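Choline/ethanolamine kinase family protein (Mesorhizobium loti, PDB 3DXQ) probably transfers a phosphate group to ethanolamine, choline or a related small alcohol. Local coordinates at residues I89-F100 and C182-W193. Sequence-based numbering, arbitrary orientation. Where two conformers were deposited one is given.
Sequences IAGAQTMSPEKF and CENFLDTGERMW
I89 sets its CD1 methyl on one face of the W193 indole, a CH-pi contact with CD1 3.5 Å from the centroid of the five-membered ring and 15° off its normal. The same methyl meets L186 CD1 at 3.9 Å, while the guanidinium of R191 lies over the opposite face of the indole. Further along, Q93 and D187 form an antiparallel hydrogen-bonded pair, Q93 N to D187 O and D187 N to Q93 O, both 2.7 Å and nearly straight. T94 pairs with L186 without such bonds, the two side chains lying side by side. M95 N then donates to F185 O at 3.0 Å, less straight at 144°. The chain of M95, a selenomethionine bent at chi2 and chi3, rests SE against D187 CB (3.5 Å) and carries CE over the centre of the F100 ring; C182 SG reaches F100 CD2 obliquely, 3.9 Å away. In the kinase-like fold, 89-100 is the linker running from the five-stranded sheet of the N-terminal lobe into the helical lobe. Here it becomes the edge strand beside the hairpin 185-187/192-194, which follows the HxDxxxxN signature ending at N184. On the face that carries the side chains of Q93 and D187, the D187 carboxylate makes two salt bridges, OD2 to R103, just past helix 97-102, and OD1 to R109 of helix 106-118, tying the strand to both. S96 caps the helix start by accepting from K99 N. At the hairpin turn, T188 has OG1 between its backbone N and carbonyl carbon (chi1 71°), where it accepts from both E190 N and R191 N and leaves CG2 in plane at the indole edge. A valine in place of T188 would probably leave those two amides without their side-chain acceptor and the turn freer to shift at the edge of W193.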
ATOM      1  N   ILE A  89       3.043  18.282   6.737  1.00 46.41           N
ATOM      2  CA  ILE A  89       2.039  18.228   7.790  1.00 45.91           C
ATOM      3  C   ILE A  89       2.690  18.219   9.185  1.00 47.09           C
ATOM      4  O   ILE A  89       3.189  17.183   9.661  1.00 46.71           O
ATOM      5  CB  ILE A  89       1.227  16.959   7.624  1.00 45.70           C
ATOM      6  CG1 ILE A  89       0.494  17.028   6.296  1.00 44.48           C
ATOM      7  CG2 ILE A  89       0.246  16.792   8.770  1.00 48.88           C
ATOM      8  CD1 ILE A  89      -0.114  15.699   5.896  1.00 54.28           C
ATOM      9  N   ALA A  90       2.680  19.388   9.822  1.00 48.29           N
ATOM     10  CA  ALA A  90       3.267  19.572  11.133  1.00 48.18           C
ATOM     11  C   ALA A  90       2.462  18.782  12.139  1.00 48.56           C
ATOM     12  O   ALA A  90       1.277  18.552  11.947  1.00 49.71           O
ATOM     13  CB  ALA A  90       3.293  21.047  11.502  1.00 49.05           C
ATOM     14  N   GLY A  91       3.139  18.330  13.190  1.00 50.06           N
ATOM     15  CA  GLY A  91       2.519  17.556  14.259  1.00 50.82           C
ATOM     16  C   GLY A  91       1.794  16.332  13.767  1.00 51.88           C
ATOM     17  O   GLY A  91       0.689  16.034  14.219  1.00 55.91           O
ATOM     18  N   ALA A  92       2.405  15.636  12.817  1.00 50.95           N
ATOM     19  CA  ALA A  92       1.839  14.418  12.277  1.00 49.95           C
ATOM     20  C   ALA A  92       2.844  13.338  12.505  1.00 49.01           C
ATOM     21  O   ALA A  92       4.034  13.574  12.342  1.00 50.01           O
ATOM     22  CB  ALA A  92       1.562  14.567  10.785  1.00 50.42           C
ATOM     23  N   GLN A  93       2.361  12.149  12.837  1.00 47.75           N
ATOM     24  CA  GLN A  93       3.222  11.006  13.115  1.00 47.67           C
ATOM     25  C   GLN A  93       3.195   9.990  11.964  1.00 45.14           C
ATOM     26  O   GLN A  93       2.131   9.569  11.530  1.00 45.37           O
ATOM     27  CB  GLN A  93       2.742  10.336  14.408  1.00 48.68           C
ATOM     28  CG  GLN A  93       3.677   9.292  14.989  1.00 54.65           C
ATOM     29  CD  GLN A  93       4.992   9.888  15.425  1.00 59.11           C
ATOM     30  OE1 GLN A  93       6.059   9.488  14.950  1.00 63.99           O
ATOM     31  NE2 GLN A  93       4.923  10.880  16.305  1.00 58.35           N
ATOM     32  N   THR A  94       4.367   9.609  11.468  1.00 43.09           N
ATOM     33  CA  THR A  94       4.475   8.520  10.499  1.00 40.50           C
ATOM     34  C   THR A  94       4.151   7.249  11.230  1.00 38.51           C
ATOM     35  O   THR A  94       4.679   7.023  12.302  1.00 40.01           O
ATOM     36  CB  THR A  94       5.877   8.390   9.914  1.00 38.65           C
ATOM     37  OG1 THR A  94       6.071   9.475   9.024  1.00 40.53           O
ATOM     38  CG2 THR A  94       6.015   7.105   9.134  1.00 34.94           C
HETATM   39  N   MSE A  95       3.304   6.425  10.642  1.00 37.02           N
HETATM   40  CA  MSE A  95       2.835   5.227  11.306  1.00 39.30           C
HETATM   41  C   MSE A  95       3.730   3.984  11.100  1.00 39.44           C
HETATM   42  O   MSE A  95       4.706   3.988  10.335  1.00 38.81           O
HETATM   43  CB  MSE A  95       1.375   4.958  10.910  1.00 39.39           C
HETATM   44  CG  MSE A  95       0.401   6.086  11.298  1.00 39.69           C
HETATM   45 SE   MSE A  95       0.104   6.316  13.218  0.75 36.68          SE
HETATM   46  CE  MSE A  95      -0.434   4.494  13.580  1.00 40.70           C
ATOM     47  N   SER A  96       3.380   2.933  11.841  1.00 39.41           N
ATOM     48  CA  SER A  96       4.074   1.644  11.811  1.00 37.24           C
ATOM     49  C   SER A  96       3.194   0.619  12.514  1.00 37.94           C
ATOM     50  O   SER A  96       2.265   0.990  13.232  1.00 38.13           O
ATOM     51  CB  SER A  96       5.396   1.753  12.555  1.00 36.54           C
ATOM     52  OG  SER A  96       5.190   1.866  13.969  1.00 35.23           O
ATOM     53  N   PRO A  97       3.480  -0.676  12.336  1.00 38.65           N
ATOM     54  CA  PRO A  97       2.699  -1.649  13.088  1.00 38.68           C
ATOM     55  C   PRO A  97       2.590  -1.294  14.565  1.00 39.25           C
ATOM     56  O   PRO A  97       1.480  -1.275  15.118  1.00 40.06           O
ATOM     57  CB  PRO A  97       3.485  -2.952  12.903  1.00 37.93           C
ATOM     58  CG  PRO A  97       4.202  -2.783  11.615  1.00 36.87           C
ATOM     59  CD  PRO A  97       4.475  -1.322  11.460  1.00 38.30           C
ATOM     60  N   GLU A  98       3.732  -1.017  15.187  1.00 40.61           N
ATOM     61  CA  GLU A  98       3.781  -0.710  16.613  1.00 43.90           C
ATOM     62  C   GLU A  98       2.877   0.469  16.966  1.00 41.73           C
ATOM     63  O   GLU A  98       2.082   0.384  17.892  1.00 39.60           O
ATOM     64  CB  GLU A  98       5.226  -0.451  17.067  1.00 43.86           C
ATOM     65  CG  GLU A  98       5.390  -0.326  18.577  1.00 50.72           C
ATOM     66  CD  GLU A  98       6.819   0.036  19.028  1.00 52.81           C
ATOM     67  OE1 GLU A  98       7.790  -0.160  18.249  1.00 68.64           O
ATOM     68  OE2 GLU A  98       6.969   0.507  20.186  1.00 61.89           O
ATOM     69  N   LYS A  99       2.972   1.559  16.218  1.00 42.26           N
ATOM     70  CA  LYS A  99       2.133   2.720  16.513  1.00 44.46           C
ATOM     71  C   LYS A  99       0.640   2.462  16.299  1.00 42.52           C
ATOM     72  O   LYS A  99      -0.194   3.154  16.901  1.00 41.49           O
ATOM     73  CB  LYS A  99       2.576   3.941  15.711  1.00 46.28           C
ATOM     74  CG  LYS A  99       3.960   4.478  16.093  1.00 51.63           C
ATOM     75  CD  LYS A  99       4.547   5.270  14.906  1.00 61.48           C
ATOM     76  CE  LYS A  99       5.905   5.874  15.197  1.00 61.98           C
ATOM     77  NZ  LYS A  99       5.738   7.089  16.014  1.00 65.25           N
ATOM     78  N   PHE A 100       0.302   1.483  15.453  1.00 41.30           N
ATOM     79  CA  PHE A 100      -1.105   1.124  15.218  1.00 41.74           C
ATOM     80  C   PHE A 100      -1.738   0.401  16.402  1.00 40.93           C
ATOM     81  O   PHE A 100      -2.943   0.396  16.543  1.00 40.74           O
ATOM     82  CB  PHE A 100      -1.297   0.325  13.915  1.00 42.58           C
ATOM     83  CG  PHE A 100      -1.637   1.198  12.714  1.00 40.16           C
ATOM     84  CD1 PHE A 100      -2.846   1.883  12.659  1.00 43.12           C
ATOM     85  CD2 PHE A 100      -0.766   1.315  11.643  1.00 39.68           C
ATOM     86  CE1 PHE A 100      -3.163   2.687  11.562  1.00 44.19           C
ATOM     87  CE2 PHE A 100      -1.078   2.086  10.555  1.00 36.37           C
ATOM     88  CZ  PHE A 100      -2.289   2.784  10.514  1.00 42.09           C
ATOM     89  N   CYS A 182       2.213   0.935   6.452  1.00 44.34           N
ATOM     90  CA  CYS A 182       2.034   1.742   7.626  1.00 42.72           C
ATOM     91  C   CYS A 182       2.724   3.092   7.479  1.00 42.55           C
ATOM     92  O   CYS A 182       2.141   4.135   7.842  1.00 39.08           O
ATOM     93  CB  CYS A 182       2.573   1.008   8.838  1.00 42.07           C
ATOM     94  SG  CYS A 182       1.664  -0.481   9.217  1.00 48.56           S
ATOM     95  N   GLU A 183       3.935   3.060   6.907  1.00 41.77           N
ATOM     96  CA  GLU A 183       4.768   4.270   6.743  0.50 41.93           C
ATOM     97  C   GLU A 183       4.105   5.327   5.861  1.00 42.96           C
ATOM     98  O   GLU A 183       4.397   6.505   5.978  1.00 41.65           O
ATOM     99  CB  GLU A 183       6.170   3.951   6.193  0.50 41.21           C
ATOM    100  CG  GLU A 183       6.209   3.360   4.786  0.50 41.36           C
ATOM    101  CD  GLU A 183       7.601   3.363   4.174  0.50 41.45           C
ATOM    102  OE1 GLU A 183       8.130   4.461   3.872  0.50 39.43           O
ATOM    103  OE2 GLU A 183       8.155   2.262   3.969  0.50 41.29           O
ATOM    104  N   ASN A 184       3.198   4.906   4.987  1.00 44.55           N
ATOM    105  CA  ASN A 184       2.462   5.835   4.132  1.00 44.58           C
ATOM    106  C   ASN A 184       1.356   6.624   4.830  1.00 43.03           C
ATOM    107  O   ASN A 184       0.698   7.436   4.191  1.00 43.55           O
ATOM    108  CB  ASN A 184       1.858   5.055   2.957  1.00 46.31           C
ATOM    109  CG  ASN A 184       2.919   4.558   1.995  1.00 46.99           C
ATOM    110  OD1 ASN A 184       4.004   5.140   1.912  1.00 47.66           O
ATOM    111  ND2 ASN A 184       2.603   3.497   1.240  1.00 35.97           N
ATOM    112  N   PHE A 185       1.134   6.378   6.122  1.00 41.27           N
ATOM    113  CA  PHE A 185       0.098   7.066   6.872  1.00 40.04           C
ATOM    114  C   PHE A 185       0.702   8.071   7.825  1.00 41.06           C
ATOM    115  O   PHE A 185       1.585   7.737   8.611  1.00 38.61           O
ATOM    116  CB  PHE A 185      -0.737   6.086   7.687  1.00 41.67           C
ATOM    117  CG  PHE A 185      -1.695   5.274   6.867  1.00 42.29           C
ATOM    118  CD1 PHE A 185      -1.281   4.096   6.260  1.00 37.21           C
ATOM    119  CD2 PHE A 185      -3.016   5.685   6.716  1.00 39.07           C
ATOM    120  CE1 PHE A 185      -2.148   3.351   5.506  1.00 40.55           C
ATOM    121  CE2 PHE A 185      -3.893   4.944   5.961  1.00 40.37           C
ATOM    122  CZ  PHE A 185      -3.458   3.767   5.347  1.00 39.49           C
ATOM    123  N   LEU A 186       0.206   9.304   7.750  1.00 41.82           N
ATOM    124  CA  LEU A 186       0.637  10.362   8.637  1.00 41.87           C
ATOM    125  C   LEU A 186      -0.535  10.652   9.545  1.00 41.85           C
ATOM    126  O   LEU A 186      -1.601  11.061   9.081  1.00 42.63           O
ATOM    127  CB  LEU A 186       1.035  11.609   7.853  1.00 41.81           C
ATOM    128  CG  LEU A 186       1.986  11.349   6.678  1.00 47.15           C
ATOM    129  CD1 LEU A 186       2.322  12.683   6.024  1.00 36.61           C
ATOM    130  CD2 LEU A 186       3.257  10.556   7.084  1.00 44.63           C
ATOM    131  N   ASP A 187      -0.335  10.460  10.841  1.00 41.45           N
ATOM    132  CA  ASP A 187      -1.411  10.601  11.798  1.00 43.44           C
ATOM    133  C   ASP A 187      -1.312  11.892  12.582  1.00 44.65           C
ATOM    134  O   ASP A 187      -0.329  12.109  13.282  1.00 46.77           O
ATOM    135  CB  ASP A 187      -1.355   9.429  12.778  1.00 42.73           C
ATOM    136  CG  ASP A 187      -2.522   9.415  13.752  1.00 43.14           C
ATOM    137  OD1 ASP A 187      -3.609   9.953  13.422  1.00 38.07           O
ATOM    138  OD2 ASP A 187      -2.361   8.838  14.849  1.00 36.48           O
ATOM    139  N   THR A 188      -2.303  12.762  12.480  1.00 45.14           N
ATOM    140  CA  THR A 188      -2.319  13.894  13.388  1.00 47.14           C
ATOM    141  C   THR A 188      -2.940  13.239  14.594  1.00 49.64           C
ATOM    142  O   THR A 188      -2.851  12.018  14.743  1.00 50.09           O
ATOM    143  CB  THR A 188      -3.137  15.091  12.873  1.00 46.41           C
ATOM    144  OG1 THR A 188      -4.533  14.783  12.900  1.00 43.64           O
ATOM    145  CG2 THR A 188      -2.705  15.443  11.471  1.00 39.36           C
ATOM    146  N   GLY A 189      -3.563  13.993  15.480  1.00 50.11           N
ATOM    147  CA  GLY A 189      -4.270  13.305  16.554  1.00 51.38           C
ATOM    148  C   GLY A 189      -5.577  12.696  16.056  1.00 50.32           C
ATOM    149  O   GLY A 189      -5.969  11.615  16.467  1.00 48.92           O
ATOM    150  N   GLU A 190      -6.213  13.400  15.125  1.00 50.08           N
ATOM    151  CA  GLU A 190      -7.602  13.181  14.771  1.00 50.63           C
ATOM    152  C   GLU A 190      -7.872  12.658  13.362  1.00 50.63           C
ATOM    153  O   GLU A 190      -8.977  12.206  13.075  1.00 48.85           O
ATOM    154  CB  GLU A 190      -8.326  14.512  14.973  1.00 51.05           C
ATOM    155  CG  GLU A 190      -8.389  14.934  16.463  1.00 57.91           C
ATOM    156  CD  GLU A 190      -8.471  16.449  16.690  1.00 62.91           C
ATOM    157  OE1 GLU A 190      -8.737  17.211  15.737  1.00 65.39           O
ATOM    158  OE2 GLU A 190      -8.253  16.876  17.839  1.00 67.70           O
ATOM    159  N   ARG A 191      -6.869  12.699  12.491  1.00 51.17           N
ATOM    160  CA  ARG A 191      -7.037  12.234  11.124  1.00 50.39           C
ATOM    161  C   ARG A 191      -5.732  11.761  10.494  1.00 48.00           C
ATOM    162  O   ARG A 191      -4.622  12.213  10.843  1.00 49.16           O
ATOM    163  CB  ARG A 191      -7.667  13.328  10.244  1.00 50.97           C
ATOM    164  CG  ARG A 191      -6.781  14.544   9.970  1.00 55.49           C
ATOM    165  CD  ARG A 191      -7.254  15.270   8.716  1.00 58.64           C
ATOM    166  NE  ARG A 191      -7.235  14.364   7.571  1.00 59.77           N
ATOM    167  CZ  ARG A 191      -7.730  14.649   6.367  1.00 59.87           C
ATOM    168  NH1 ARG A 191      -8.301  15.829   6.114  1.00 58.38           N
ATOM    169  NH2 ARG A 191      -7.643  13.732   5.410  1.00 56.03           N
HETATM  170  N   MSE A 192      -5.893  10.859   9.543  1.00 45.38           N
HETATM  171  CA  MSE A 192      -4.782  10.277   8.840  1.00 45.10           C
HETATM  172  C   MSE A 192      -4.778  10.895   7.488  1.00 43.32           C
HETATM  173  O   MSE A 192      -5.847  11.116   6.933  1.00 38.19           O
HETATM  174  CB  MSE A 192      -5.012   8.795   8.636  1.00 45.08           C
HETATM  175  CG  MSE A 192      -5.119   8.036   9.894  1.00 49.36           C
HETATM  176 SE   MSE A 192      -3.472   7.257  10.255  0.75 49.10          SE
HETATM  177  CE  MSE A 192      -3.768   6.654  12.164  1.00 39.89           C
ATOM    178  N   TRP A 193      -3.578  11.197   6.993  1.00 42.86           N
ATOM    179  CA  TRP A 193      -3.368  11.506   5.603  1.00 43.61           C
ATOM    180  C   TRP A 193      -2.623  10.300   5.035  1.00 43.66           C
ATOM    181  O   TRP A 193      -2.048   9.500   5.775  1.00 42.12           O
ATOM    182  CB  TRP A 193      -2.516  12.729   5.448  1.00 47.18           C
ATOM    183  CG  TRP A 193      -3.054  13.987   6.089  1.00 50.27           C
ATOM    184  CD1 TRP A 193      -2.900  14.378   7.383  1.00 51.65           C
ATOM    185  CD2 TRP A 193      -3.760  15.031   5.436  1.00 46.86           C
ATOM    186  NE1 TRP A 193      -3.490  15.597   7.586  1.00 49.10           N
ATOM    187  CE2 TRP A 193      -4.024  16.028   6.407  1.00 50.97           C
ATOM    188  CE3 TRP A 193      -4.213  15.219   4.130  1.00 50.10           C
ATOM    189  CZ2 TRP A 193      -4.715  17.208   6.109  1.00 49.68           C
ATOM    190  CZ3 TRP A 193      -4.904  16.398   3.824  1.00 54.65           C
ATOM    191  CH2 TRP A 193      -5.148  17.379   4.817  1.00 53.62           C
TER